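Local structure of putative uncharacterized protein tcp24 (Actinoplanes teichomyceticus, 4Q38) at residues A[157-167]-A[210-218]; A[247-256]-A[268-278]. The protein transfers long aliphatic acyl groups from acyl-coenzyme A to the amino sugar of teicoplanin-type glycopeptide antibiotics. All blocks are in the same frame, centred on the assembly; numbering follows the deposited sequence. Where two conformers were deposited one is given.

Interaction 1 of 2, residues A[157-167]-A[210-218]; sequences QLGELVAIHRR and LHVPEWGGP. With TEC (2-amino-6-O-decanoyl-2-deoxy-beta-D-glucopyranose), chain E.
Glu160 sends its side chain out fully extended, with CG anti to the backbone N (chi1 173°), so that the carboxylate reaches past the indole of Trp215 to the backbone N-H groups of Glu214 and Trp215. Trp215 is folded the other way: its CG sits beside its own N (chi1 -77°) and the ring comes back over the helix. The side chains run antiparallel, one alongside the other, and are joined at both ends. At one end Trp215 N donates to Glu160 OE1 at 2.9 Å and Glu214 N to Glu160 OE2 at 2.9 Å, so each carboxylate oxygen takes one of two successive N-H groups. Both donors stand above the carboxylate plane, the first as much as 68° out of it. At the other end Glu160 CA lies 3.6 Å from the centroid of the six-membered ring of Trp215, almost on the ring normal, a well-centred CH-pi contact. Ala163 CB adds an apolar touch at Trp215 CZ2, 3.5 Å away.

Farther along the helix Arg167 meets Glu214 end-on in a salt bridge. Its NH1 runs nearly straight to the syn lone pair of Glu214 OE1 at 3.2 Å, while NH2 reaches Glu214 OE2 at 2.7 Å, tilted from the guanidinium plane. Glu214 OE1 has a second charged partner in Arg299. A water accepts from both Arg167 NH2 and Trp215 NE1, tying the salt bridge to the indole.

Just upstream, Val212 N donates to OAW, the decanoyl carbonyl oxygen of the TEC sugar, at 2.9 Å, and Val212 O accepts from N4P of coenzyme A. Segments 157-167 and 210-218 join the N-terminal and GNAT-like domains, and the main chain just after strand 206-211 pairs with pantetheine in the way characteristic of GNAT folds.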
loop_
_atom_site.group_PDB
_atom_site.type_symbol
_atom_site.label_atom_id
_atom_site.label_comp_id
_atom_site.label_asym_id
_atom_site.label_seq_id
_atom_site.Cartn_x
_atom_site.Cartn_y
_atom_site.Cartn_z
ATOM N N GLN A 157 4.791 7.126 0.486
ATOM C CA GLN A 157 4.123 6.127 1.321
ATOM C C GLN A 157 5.057 4.971 1.699
ATOM O O GLN A 157 4.785 4.255 2.658
ATOM C CB GLN A 157 2.787 5.592 0.765
ATOM C CG GLN A 157 1.968 4.948 1.900
ATOM C CD GLN A 157 0.545 4.550 1.546
ATOM O OE1 GLN A 157 -0.351 4.534 2.417
ATOM N NE2 GLN A 157 0.326 4.208 0.303
ATOM N N LEU A 158 6.163 4.796 0.969
ATOM C CA LEU A 158 7.143 3.784 1.376
ATOM C C LEU A 158 7.565 4.002 2.823
ATOM O O LEU A 158 7.583 3.068 3.622
ATOM C CB LEU A 158 8.380 3.779 0.461
ATOM C CG LEU A 158 9.481 2.801 0.900
ATOM C CD1 LEU A 158 9.015 1.345 0.828
ATOM C CD2 LEU A 158 10.751 3.013 0.078
ATOM N N GLY A 159 7.899 5.243 3.160
ATOM C CA GLY A 159 8.324 5.564 4.525
ATOM C C GLY A 159 7.263 5.244 5.561
ATOM O O GLY A 159 7.558 4.692 6.614
ATOM N N GLU A 160 6.017 5.592 5.256
ATOM C CA GLU A 160 4.878 5.308 6.132
ATOM C C GLU A 160 4.762 3.807 6.393
ATOM O O GLU A 160 4.571 3.373 7.524
ATOM C CB GLU A 160 3.593 5.841 5.476
ATOM C CG GLU A 160 2.291 5.481 6.199
ATOM C CD GLU A 160 1.052 5.965 5.459
ATOM O OE1 GLU A 160 1.025 7.147 5.068
ATOM O OE2 GLU A 160 0.094 5.171 5.274
ATOM N N LEU A 161 4.896 3.016 5.334
ATOM C CA LEU A 161 4.709 1.566 5.439
ATOM C C LEU A 161 5.882 0.918 6.169
ATOM O O LEU A 161 5.698 -0.041 6.912
ATOM C CB LEU A 161 4.517 0.951 4.050
ATOM C CG LEU A 161 3.258 1.409 3.282
ATOM C CD1 LEU A 161 3.392 1.080 1.800
ATOM C CD2 LEU A 161 1.988 0.773 3.856
ATOM N N VAL A 162 7.085 1.455 5.966
ATOM C CA VAL A 162 8.240 1.032 6.760
ATOM C C VAL A 162 7.983 1.320 8.260
ATOM O O VAL A 162 8.128 0.429 9.101
ATOM C CB VAL A 162 9.536 1.697 6.252
ATOM C CG1 VAL A 162 10.711 1.347 7.153
ATOM C CG2 VAL A 162 9.822 1.243 4.828
ATOM N N ALA A 163 7.579 2.552 8.577
ATOM C CA ALA A 163 7.261 2.944 9.967
ATOM C C ALA A 163 6.182 2.057 10.585
ATOM O O ALA A 163 6.300 1.639 11.743
ATOM C CB ALA A 163 6.846 4.406 10.037
ATOM N N ILE A 164 5.144 1.760 9.802
ATOM C CA ILE A 164 4.072 0.853 10.226
ATOM C C ILE A 164 4.609 -0.529 10.581
ATOM O O ILE A 164 4.211 -1.104 11.588
ATOM C CB ILE A 164 2.958 0.748 9.155
ATOM C CG1 ILE A 164 2.063 2.006 9.190
ATOM C CG2 ILE A 164 2.138 -0.531 9.324
ATOM C CD1 ILE A 164 1.273 2.218 7.908
ATOM N N HIS A 165 5.500 -1.076 9.755
ATOM C CA HIS A 165 6.065 -2.390 10.077
ATOM C C HIS A 165 6.665 -2.404 11.457
ATOM O O HIS A 165 6.394 -3.315 12.253
ATOM C CB HIS A 165 7.093 -2.848 9.040
ATOM C CG HIS A 165 7.628 -4.238 9.303
ATOM N ND1 HIS A 165 8.520 -4.493 10.276
ATOM C CD2 HIS A 165 7.344 -5.457 8.700
ATOM C CE1 HIS A 165 8.798 -5.806 10.296
ATOM N NE2 HIS A 165 8.085 -6.397 9.329
ATOM N N ARG A 166 7.458 -1.381 11.764
ATOM C CA ARG A 166 8.179 -1.318 13.032
ATOM C C ARG A 166 7.232 -1.115 14.212
ATOM O O ARG A 166 7.418 -1.722 15.266
ATOM C CB ARG A 166 9.246 -0.225 13.000
ATOM C CG ARG A 166 10.088 -0.125 14.269
ATOM C CD ARG A 166 11.179 0.931 14.137
ATOM N NE ARG A 166 12.163 0.580 13.110
ATOM C CZ ARG A 166 13.271 -0.130 13.326
ATOM N NH1 ARG A 166 13.554 -0.594 14.544
ATOM N NH2 ARG A 166 14.097 -0.381 12.315
ATOM N N ARG A 167 6.218 -0.275 14.036
ATOM C CA ARG A 167 5.197 -0.087 15.084
ATOM C C ARG A 167 4.475 -1.405 15.370
ATOM O O ARG A 167 4.252 -1.770 16.523
ATOM C CB ARG A 167 4.194 1.012 14.678
ATOM C CG ARG A 167 3.134 1.349 15.727
ATOM C CD ARG A 167 1.954 2.107 15.117
ATOM N NE ARG A 167 2.397 3.143 14.179
ATOM C CZ ARG A 167 1.678 3.620 13.160
ATOM N NH1 ARG A 167 0.454 3.168 12.906
ATOM N NH2 ARG A 167 2.198 4.555 12.375
ATOM N N LEU A 210 -10.414 5.442 -4.405
ATOM C CA LEU A 210 -10.023 6.516 -3.482
ATOM C C LEU A 210 -9.419 5.840 -2.259
ATOM O O LEU A 210 -9.957 4.854 -1.785
ATOM C CB LEU A 210 -11.233 7.391 -3.122
ATOM C CG LEU A 210 -11.048 8.619 -2.211
ATOM C CD1 LEU A 210 -12.141 9.634 -2.516
ATOM C CD2 LEU A 210 -11.059 8.249 -0.731
ATOM N N HIS A 211 -8.297 6.358 -1.761
ATOM C CA HIS A 211 -7.602 5.733 -0.635
ATOM C C HIS A 211 -7.100 6.793 0.317
ATOM O O HIS A 211 -6.841 7.924 -0.091
ATOM C CB HIS A 211 -6.431 4.873 -1.124
ATOM C CG HIS A 211 -6.762 4.014 -2.317
ATOM N ND1 HIS A 211 -7.259 2.768 -2.198
ATOM C CD2 HIS A 211 -6.682 4.274 -3.683
ATOM C CE1 HIS A 211 -7.472 2.247 -3.422
ATOM N NE2 HIS A 211 -7.115 3.166 -4.331
ATOM N N VAL A 212 -6.967 6.430 1.590
ATOM C CA VAL A 212 -6.540 7.376 2.617
ATOM C C VAL A 212 -5.264 6.839 3.273
ATOM O O VAL A 212 -5.320 5.893 4.069
ATOM C CB VAL A 212 -7.640 7.619 3.692
ATOM C CG1 VAL A 212 -7.171 8.662 4.711
ATOM C CG2 VAL A 212 -8.956 8.065 3.052
ATOM N N PRO A 213 -4.108 7.409 2.912
ATOM C CA PRO A 213 -2.877 7.034 3.597
ATOM C C PRO A 213 -2.895 7.542 5.039
ATOM O O PRO A 213 -3.599 8.507 5.360
ATOM C CB PRO A 213 -1.781 7.736 2.788
ATOM C CG PRO A 213 -2.468 8.835 2.055
ATOM C CD PRO A 213 -3.895 8.424 1.862
ATOM N N GLU A 214 -2.150 6.882 5.907
ATOM C CA GLU A 214 -2.197 7.235 7.319
ATOM C C GLU A 214 -1.559 8.601 7.554
ATOM O O GLU A 214 -2.134 9.453 8.224
ATOM C CB GLU A 214 -1.512 6.173 8.182
ATOM C CG GLU A 214 -1.477 6.575 9.660
ATOM C CD GLU A 214 -0.842 5.525 10.544
ATOM O OE1 GLU A 214 -1.311 4.371 10.540
ATOM O OE2 GLU A 214 0.130 5.864 11.247
ATOM N N TRP A 215 -0.382 8.816 6.975
ATOM C CA TRP A 215 0.355 10.063 7.207
ATOM C C TRP A 215 -0.256 11.247 6.538
ATOM O O TRP A 215 -0.763 11.152 5.421
ATOM C CB TRP A 215 1.798 9.912 6.759
ATOM C CG TRP A 215 2.636 9.120 7.729
ATOM C CD1 TRP A 215 2.221 8.475 8.894
ATOM C CD2 TRP A 215 4.068 8.844 7.629
ATOM N NE1 TRP A 215 3.278 7.856 9.512
ATOM C CE2 TRP A 215 4.413 8.030 8.800
ATOM C CE3 TRP A 215 5.063 9.175 6.718
ATOM C CZ2 TRP A 215 5.709 7.587 9.031
ATOM C CZ3 TRP A 215 6.365 8.719 6.960
ATOM C CH2 TRP A 215 6.676 7.946 8.092
ATOM N N GLY A 216 -0.207 12.385 7.224
ATOM C CA GLY A 216 -0.757 13.615 6.690
ATOM C C GLY A 216 -1.815 14.235 7.577
ATOM O O GLY A 216 -2.487 15.169 7.155
ATOM N N GLY A 217 -1.955 13.724 8.803
ATOM C CA GLY A 217 -2.892 14.284 9.786
ATOM C C GLY A 217 -4.354 13.907 9.565
ATOM O O GLY A 217 -4.657 13.030 8.751
ATOM N N PRO A 218 -5.275 14.567 10.300
ATOM C CA PRO A 218 -6.697 14.227 10.210
ATOM C C PRO A 218 -7.292 14.415 8.822
ATOM O O PRO A 218 -6.779 15.190 8.014
ATOM C CB PRO A 218 -7.362 15.198 11.202
ATOM C CG PRO A 218 -6.280 15.525 12.186
ATOM C CD PRO A 218 -5.012 15.556 11.369
HETATM C CAV TEC E . -15.377 8.939 4.991
HETATM C CAU TEC E . -14.185 9.340 4.152
HETATM C CAT TEC E . -14.151 8.647 2.815
HETATM C CAS TEC E . -14.470 7.183 2.933
HETATM C CAR TEC E . -13.870 6.447 1.771
HETATM C CAQ TEC E . -12.724 5.659 2.290
HETATM C CAP TEC E . -12.038 4.852 1.243
HETATM C CAO TEC E . -10.709 4.487 1.811
HETATM C CAN TEC E . -10.204 3.223 1.239
HETATM C CAM TEC E . -8.759 2.990 1.598
HETATM O OAW TEC E . -8.114 3.826 2.181
HETATM O O6 TEC E . -8.336 1.743 1.325
HETATM C C6 TEC E . -7.142 1.527 0.599
HETATM C C5 TEC E . -6.062 0.815 1.451
HETATM O O5 TEC E . -5.496 -0.277 0.791
HETATM C C1 TEC E . -4.911 -0.964 1.932
HETATM O O1 TEC E . -4.829 -2.263 1.914
HETATM C C2 TEC E . -3.559 -0.351 2.173
HETATM N N2 TEC E . -2.954 -1.033 3.305
HETATM C C3 TEC E . -3.931 0.991 2.596
HETATM O O3 TEC E . -2.749 1.571 2.471
HETATM C C4 TEC E . -4.915 1.711 1.712
HETATM O O4 TEC E . -5.398 2.717 2.378
HETATM O O HOH W 1 4.318 6.443 12.110
#

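Interaction 2 of 2, residues A[247-256]-A[268-278]; sequences AWGSSWMLDP and IIQLARFWTLT. With COA (coenzyme A), chain D.
The coenzyme A and decanoyl-sugar pocket of the GNAT-like fold is walled here by strand 247-251 with the short 3-10 segment after it, and by the helix and turn of 268-278. Trp252 and Ile268 meet at the cofactor end, crossing at about a right angle, with Trp252 CH2 3.6 Å from Ile268 CD1. Trp252 holds CG between its backbone N and carbonyl carbon (chi1 64°), the crowded position, and this turns the indole edge to the pantetheine: NE1 donates to coenzyme A O5P. Phe296 meets the same indole with the ring planes about 20° apart. Ile268 contributes its main chain as well, its N donating almost straight to the diphosphate oxygen O2A at 3.1 Å, close to the beginning of helix 267-272.

No hydrogen bond joins the two segments; away from the cofactor they meet through apolar side chains. Leu254 CD2 lies 3.8 Å from Trp275 CG in an off-centre CH-pi contact, 29° from the normal of the five-membered ring, while Leu254 CD1 faces the benzo rim. A type I turn from Ala272 to Trp275 brings this indole up to the strand. There its rim, CZ3, lies 3.4 Å from Gly249 N with the backbone near the ring plane; having no side chain, Gly249 can take the indole this close. Gly249, Leu254, Ala272 and Trp275 all belong to the pocket of the decanoyl sugar, so the packing that joins the segments also forms part of its wall. At the outer end Leu277 CD1 touches Pro256 CG at 3.7 Å.

The bend that ends the strand is an ST turn, in which Ser251 OG accepts from Met253 N at 3.0 Å; the same OG lies 3.1 Å from the coenzyme A sulfur, S1P.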
loop_
_atom_site.group_PDB
_atom_site.type_symbol
_atom_site.label_atom_id
_atom_site.label_comp_id
_atom_site.label_asym_id
_atom_site.label_seq_id
_atom_site.Cartn_x
_atom_site.Cartn_y
_atom_site.Cartn_z
ATOM N N ALA A 247 -15.584 8.242 -8.024
ATOM C CA ALA A 247 -14.612 7.627 -7.139
ATOM C C ALA A 247 -15.331 6.574 -6.322
ATOM O O ALA A 247 -16.444 6.812 -5.832
ATOM C CB ALA A 247 -13.968 8.663 -6.219
ATOM N N TRP A 248 -14.684 5.415 -6.184
ATOM C CA TRP A 248 -15.214 4.356 -5.348
ATOM C C TRP A 248 -14.322 4.140 -4.164
ATOM O O TRP A 248 -13.097 4.266 -4.251
ATOM C CB TRP A 248 -15.380 3.071 -6.146
ATOM C CG TRP A 248 -16.527 3.120 -7.133
ATOM C CD1 TRP A 248 -16.537 3.709 -8.397
ATOM C CD2 TRP A 248 -17.871 2.557 -6.966
ATOM N NE1 TRP A 248 -17.758 3.547 -9.005
ATOM C CE2 TRP A 248 -18.606 2.873 -8.195
ATOM C CE3 TRP A 248 -18.519 1.859 -5.957
ATOM C CZ2 TRP A 248 -19.920 2.481 -8.386
ATOM C CZ3 TRP A 248 -19.843 1.475 -6.162
ATOM C CH2 TRP A 248 -20.527 1.780 -7.347
ATOM N N GLY A 249 -14.936 3.835 -3.031
ATOM C CA GLY A 249 -14.181 3.523 -1.822
ATOM C C GLY A 249 -14.741 2.283 -1.156
ATOM O O GLY A 249 -15.955 2.087 -1.145
ATOM N N SER A 250 -13.858 1.425 -0.638
ATOM C CA SER A 250 -14.262 0.322 0.240
ATOM C C SER A 250 -13.452 0.460 1.524
ATOM O O SER A 250 -12.223 0.505 1.477
ATOM C CB SER A 250 -13.989 -1.048 -0.386
ATOM O OG SER A 250 -14.676 -1.211 -1.610
ATOM N N SER A 251 -14.126 0.556 2.667
ATOM C CA SER A 251 -13.417 0.855 3.903
ATOM C C SER A 251 -14.239 0.572 5.148
ATOM O O SER A 251 -15.465 0.672 5.140
ATOM C CB SER A 251 -12.988 2.328 3.927
ATOM O OG SER A 251 -12.197 2.611 5.070
ATOM N N TRP A 252 -13.540 0.243 6.228
ATOM C CA TRP A 252 -14.148 0.240 7.557
ATOM C C TRP A 252 -14.787 1.586 7.873
ATOM O O TRP A 252 -15.742 1.653 8.657
ATOM C CB TRP A 252 -13.091 -0.109 8.595
ATOM C CG TRP A 252 -11.976 0.907 8.692
ATOM C CD1 TRP A 252 -10.760 0.909 8.001
ATOM C CD2 TRP A 252 -11.940 2.114 9.524
ATOM N NE1 TRP A 252 -10.006 2.001 8.340
ATOM C CE2 TRP A 252 -10.646 2.761 9.253
ATOM C CE3 TRP A 252 -12.817 2.709 10.433
ATOM C CZ2 TRP A 252 -10.268 3.940 9.877
ATOM C CZ3 TRP A 252 -12.425 3.898 11.051
ATOM C CH2 TRP A 252 -11.179 4.499 10.776
ATOM N N MET A 253 -14.271 2.651 7.238
ATOM C CA MET A 253 -14.696 4.046 7.465
ATOM C C MET A 253 -16.124 4.325 7.049
ATOM O O MET A 253 -16.757 5.265 7.540
ATOM C CB MET A 253 -13.849 5.004 6.633
ATOM C CG MET A 253 -12.538 5.447 7.230
ATOM S SD MET A 253 -11.849 6.605 6.037
ATOM C CE MET A 253 -10.121 6.187 6.164
ATOM N N LEU A 254 -16.600 3.545 6.090
ATOM C CA LEU A 254 -17.913 3.751 5.525
ATOM C C LEU A 254 -18.989 2.974 6.281
ATOM O O LEU A 254 -20.144 3.019 5.898
ATOM C CB LEU A 254 -17.913 3.373 4.039
ATOM C CG LEU A 254 -17.227 4.403 3.129
ATOM C CD1 LEU A 254 -17.160 3.883 1.695
ATOM C CD2 LEU A 254 -17.936 5.758 3.187
ATOM N N ASP A 255 -18.596 2.246 7.325
ATOM C CA ASP A 255 -19.538 1.473 8.140
ATOM C C ASP A 255 -20.440 2.402 8.954
ATOM O O ASP A 255 -19.971 3.071 9.868
ATOM C CB ASP A 255 -18.780 0.541 9.080
ATOM C CG ASP A 255 -19.697 -0.446 9.817
ATOM O OD1 ASP A 255 -20.937 -0.255 9.834
ATOM O OD2 ASP A 255 -19.161 -1.424 10.375
ATOM N N PRO A 256 -21.738 2.449 8.622
ATOM C CA PRO A 256 -22.662 3.344 9.356
ATOM C C PRO A 256 -22.794 3.018 10.847
ATOM O O PRO A 256 -23.292 3.841 11.610
ATOM C CB PRO A 256 -24.007 3.126 8.651
ATOM C CG PRO A 256 -23.677 2.471 7.357
ATOM C CD PRO A 256 -22.444 1.654 7.603
ATOM N N ILE A 268 -14.766 11.487 9.893
ATOM C CA ILE A 268 -15.356 10.310 9.238
ATOM C C ILE A 268 -16.878 10.467 9.116
ATOM O O ILE A 268 -17.432 10.365 8.017
ATOM C CB ILE A 268 -14.952 9.001 9.957
ATOM C CG1 ILE A 268 -13.450 8.734 9.731
ATOM C CG2 ILE A 268 -15.788 7.817 9.467
ATOM C CD1 ILE A 268 -12.835 7.663 10.611
ATOM N N ILE A 269 -17.540 10.766 10.231
ATOM C CA ILE A 269 -18.997 10.918 10.227
ATOM C C ILE A 269 -19.433 11.991 9.234
ATOM O O ILE A 269 -20.232 11.706 8.331
ATOM C CB ILE A 269 -19.565 11.170 11.647
ATOM C CG1 ILE A 269 -19.163 10.029 12.592
ATOM C CG2 ILE A 269 -21.090 11.316 11.608
ATOM C CD1 ILE A 269 -19.746 8.672 12.240
ATOM N N GLN A 270 -18.880 13.201 9.362
ATOM C CA GLN A 270 -19.241 14.317 8.476
ATOM C C GLN A 270 -19.058 13.964 6.997
ATOM O O GLN A 270 -19.960 14.176 6.185
ATOM C CB GLN A 270 -18.418 15.570 8.801
ATOM C CG GLN A 270 -18.654 16.178 10.174
ATOM C CD GLN A 270 -17.526 17.113 10.582
ATOM O OE1 GLN A 270 -17.177 18.051 9.859
ATOM N NE2 GLN A 270 -16.946 16.860 11.749
ATOM N N LEU A 271 -17.905 13.390 6.655
ATOM C CA LEU A 271 -17.590 13.121 5.253
ATOM C C LEU A 271 -18.302 11.891 4.669
ATOM O O LEU A 271 -18.656 11.895 3.491
ATOM C CB LEU A 271 -16.069 13.034 5.025
ATOM C CG LEU A 271 -15.255 14.302 5.348
ATOM C CD1 LEU A 271 -13.761 13.992 5.298
ATOM C CD2 LEU A 271 -15.617 15.445 4.409
ATOM N N ALA A 272 -18.514 10.851 5.479
ATOM C CA ALA A 272 -19.259 9.658 5.016
ATOM C C ALA A 272 -20.678 10.009 4.563
ATOM O O ALA A 272 -21.278 9.288 3.761
ATOM C CB ALA A 272 -19.294 8.568 6.089
ATOM N N ARG A 273 -21.201 11.122 5.077
ATOM C CA ARG A 273 -22.537 11.620 4.706
ATOM C C ARG A 273 -22.684 11.979 3.230
ATOM O O ARG A 273 -23.792 11.943 2.690
ATOM C CB ARG A 273 -22.939 12.815 5.581
ATOM C CG ARG A 273 -23.689 12.396 6.832
ATOM C CD ARG A 273 -23.759 13.513 7.859
ATOM N NE ARG A 273 -24.188 12.994 9.157
ATOM C CZ ARG A 273 -23.895 13.550 10.330
ATOM N NH1 ARG A 273 -23.160 14.652 10.385
ATOM N NH2 ARG A 273 -24.328 12.997 11.452
ATOM N N PHE A 274 -21.576 12.318 2.577
ATOM C CA PHE A 274 -21.594 12.571 1.140
ATOM C C PHE A 274 -21.597 11.286 0.293
ATOM O O PHE A 274 -21.867 11.335 -0.904
ATOM C CB PHE A 274 -20.415 13.459 0.734
ATOM C CG PHE A 274 -20.426 14.830 1.366
ATOM C CD1 PHE A 274 -21.341 15.795 0.957
ATOM C CD2 PHE A 274 -19.502 15.164 2.353
ATOM C CE1 PHE A 274 -21.342 17.061 1.531
ATOM C CE2 PHE A 274 -19.497 16.428 2.929
ATOM C CZ PHE A 274 -20.418 17.379 2.520
ATOM N N TRP A 275 -21.292 10.144 0.908
ATOM C CA TRP A 275 -21.147 8.887 0.171
ATOM C C TRP A 275 -22.443 8.154 -0.028
ATOM O O TRP A 275 -23.321 8.192 0.825
ATOM C CB TRP A 275 -20.125 7.982 0.862
ATOM C CG TRP A 275 -18.735 8.509 0.646
ATOM C CD1 TRP A 275 -18.168 9.659 1.190
ATOM C CD2 TRP A 275 -17.693 7.937 -0.223
ATOM N NE1 TRP A 275 -16.885 9.836 0.727
ATOM C CE2 TRP A 275 -16.539 8.839 -0.126
ATOM C CE3 TRP A 275 -17.609 6.815 -1.046
ATOM C CZ2 TRP A 275 -15.358 8.597 -0.819
ATOM C CZ3 TRP A 275 -16.419 6.591 -1.747
ATOM C CH2 TRP A 275 -15.315 7.459 -1.628
ATOM N N THR A 276 -22.563 7.485 -1.168
ATOM C CA THR A 276 -23.702 6.612 -1.454
ATOM C C THR A 276 -23.217 5.171 -1.385
ATOM O O THR A 276 -22.403 4.751 -2.209
ATOM C CB THR A 276 -24.280 6.886 -2.852
ATOM O OG1 THR A 276 -24.611 8.275 -2.973
ATOM C CG2 THR A 276 -25.542 6.043 -3.099
ATOM N N LEU A 277 -23.689 4.429 -0.386
ATOM C CA LEU A 277 -23.255 3.051 -0.193
ATOM C C LEU A 277 -23.965 2.154 -1.195
ATOM O O LEU A 277 -25.160 2.323 -1.442
ATOM C CB LEU A 277 -23.529 2.583 1.236
ATOM C CG LEU A 277 -22.852 3.391 2.352
ATOM C CD1 LEU A 277 -23.126 2.726 3.694
ATOM C CD2 LEU A 277 -21.350 3.532 2.098
ATOM N N THR A 278 -23.226 1.218 -1.784
ATOM C CA THR A 278 -23.762 0.412 -2.887
ATOM C C THR A 278 -23.875 -1.073 -2.554
ATOM O O THR A 278 -24.534 -1.819 -3.274
ATOM C CB THR A 278 -22.921 0.579 -4.172
ATOM O OG1 THR A 278 -21.536 0.336 -3.881
ATOM C CG2 THR A 278 -23.075 1.978 -4.730
HETATM N N1A COA D . -6.554 5.253 15.250
HETATM C C2A COA D . -6.890 5.738 16.461
HETATM N N3A COA D . -7.728 6.775 16.641
HETATM C C4A COA D . -8.286 7.396 15.570
HETATM C C5A COA D . -7.964 6.924 14.211
HETATM C C6A COA D . -7.035 5.777 14.097
HETATM N N6A COA D . -6.680 5.254 12.898
HETATM N N7A COA D . -8.649 7.714 13.365
HETATM C C8A COA D . -9.348 8.606 14.104
HETATM N N9A COA D . -9.118 8.423 15.419
HETATM C C1B COA D . -9.716 9.193 16.535
HETATM C C2B COA D . -9.519 10.693 16.417
HETATM O O2B COA D . -8.290 11.091 17.015
HETATM C C3B COA D . -10.740 11.224 17.139
HETATM O O3B COA D . -10.532 11.077 18.545
HETATM P P3B COA D . -11.321 11.938 19.667
HETATM O O7A COA D . -10.686 13.290 19.564
HETATM O O8A COA D . -11.049 11.146 20.919
HETATM O O9A COA D . -12.774 11.905 19.258
HETATM C C4B COA D . -11.822 10.230 16.727
HETATM O O4B COA D . -11.133 8.995 16.516
HETATM C C5B COA D . -12.608 10.632 15.475
HETATM O O5B COA D . -11.722 10.708 14.345
HETATM P P1A COA D . -12.156 11.337 12.935
HETATM O O1A COA D . -12.168 12.841 12.985
HETATM O O2A COA D . -13.396 10.606 12.495
HETATM O O3A COA D . -10.940 10.854 11.975
HETATM P P2A COA D . -9.549 11.632 11.746
HETATM O O4A COA D . -9.721 12.630 10.633
HETATM O O5A COA D . -8.969 12.112 13.050
HETATM O O6A COA D . -8.632 10.405 11.245
HETATM C CBP COA D . -7.751 9.004 9.424
HETATM C CCP COA D . -8.953 9.721 10.030
HETATM C CDP COA D . -8.278 8.290 8.190
HETATM C CEP COA D . -6.714 10.039 9.037
HETATM C CAP COA D . -7.157 7.994 10.436
HETATM O OAP COA D . -8.179 7.108 10.894
HETATM C C9P COA D . -5.998 7.144 9.947
HETATM O O9P COA D . -4.882 7.624 9.848
HETATM N N8P COA D . -6.248 5.860 9.673
HETATM C C7P COA D . -5.272 4.986 9.044
HETATM C C6P COA D . -5.438 4.983 7.525
HETATM C C5P COA D . -6.777 4.381 7.127
HETATM O O5P COA D . -7.506 3.866 7.967
HETATM N N4P COA D . -7.100 4.473 5.834
HETATM C C3P COA D . -8.226 3.744 5.256
HETATM C C2P COA D . -7.926 2.272 5.015
HETATM S S1P COA D . -9.381 1.437 4.298
#

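Overall arrangement
From the N terminus, helix 157-169 comes first, and interaction 1 closes a 42-residue excursion through helix 177-184 and strands 188-191, 194-200 and 206-211, tying the N-terminal domain to the start of the GNAT-like one. Helix 221-238 then leads to strand 246-251, where interaction 2 closes a loop of 11 residues, tying that strand and its 3-10 end to helix 267-272 and edge strand 276-277. The two are in series, neither nested nor crossed. They are joined laterally through the sheet: strands 206-211 and 246-251 are parallel neighbours, Leu210 N lies 2.9 Å from Trp248 O, and Leu210 CD1 packs on Trp275 CZ2. Coenzyme A and the decanoyl sugar both touch residues of each contact.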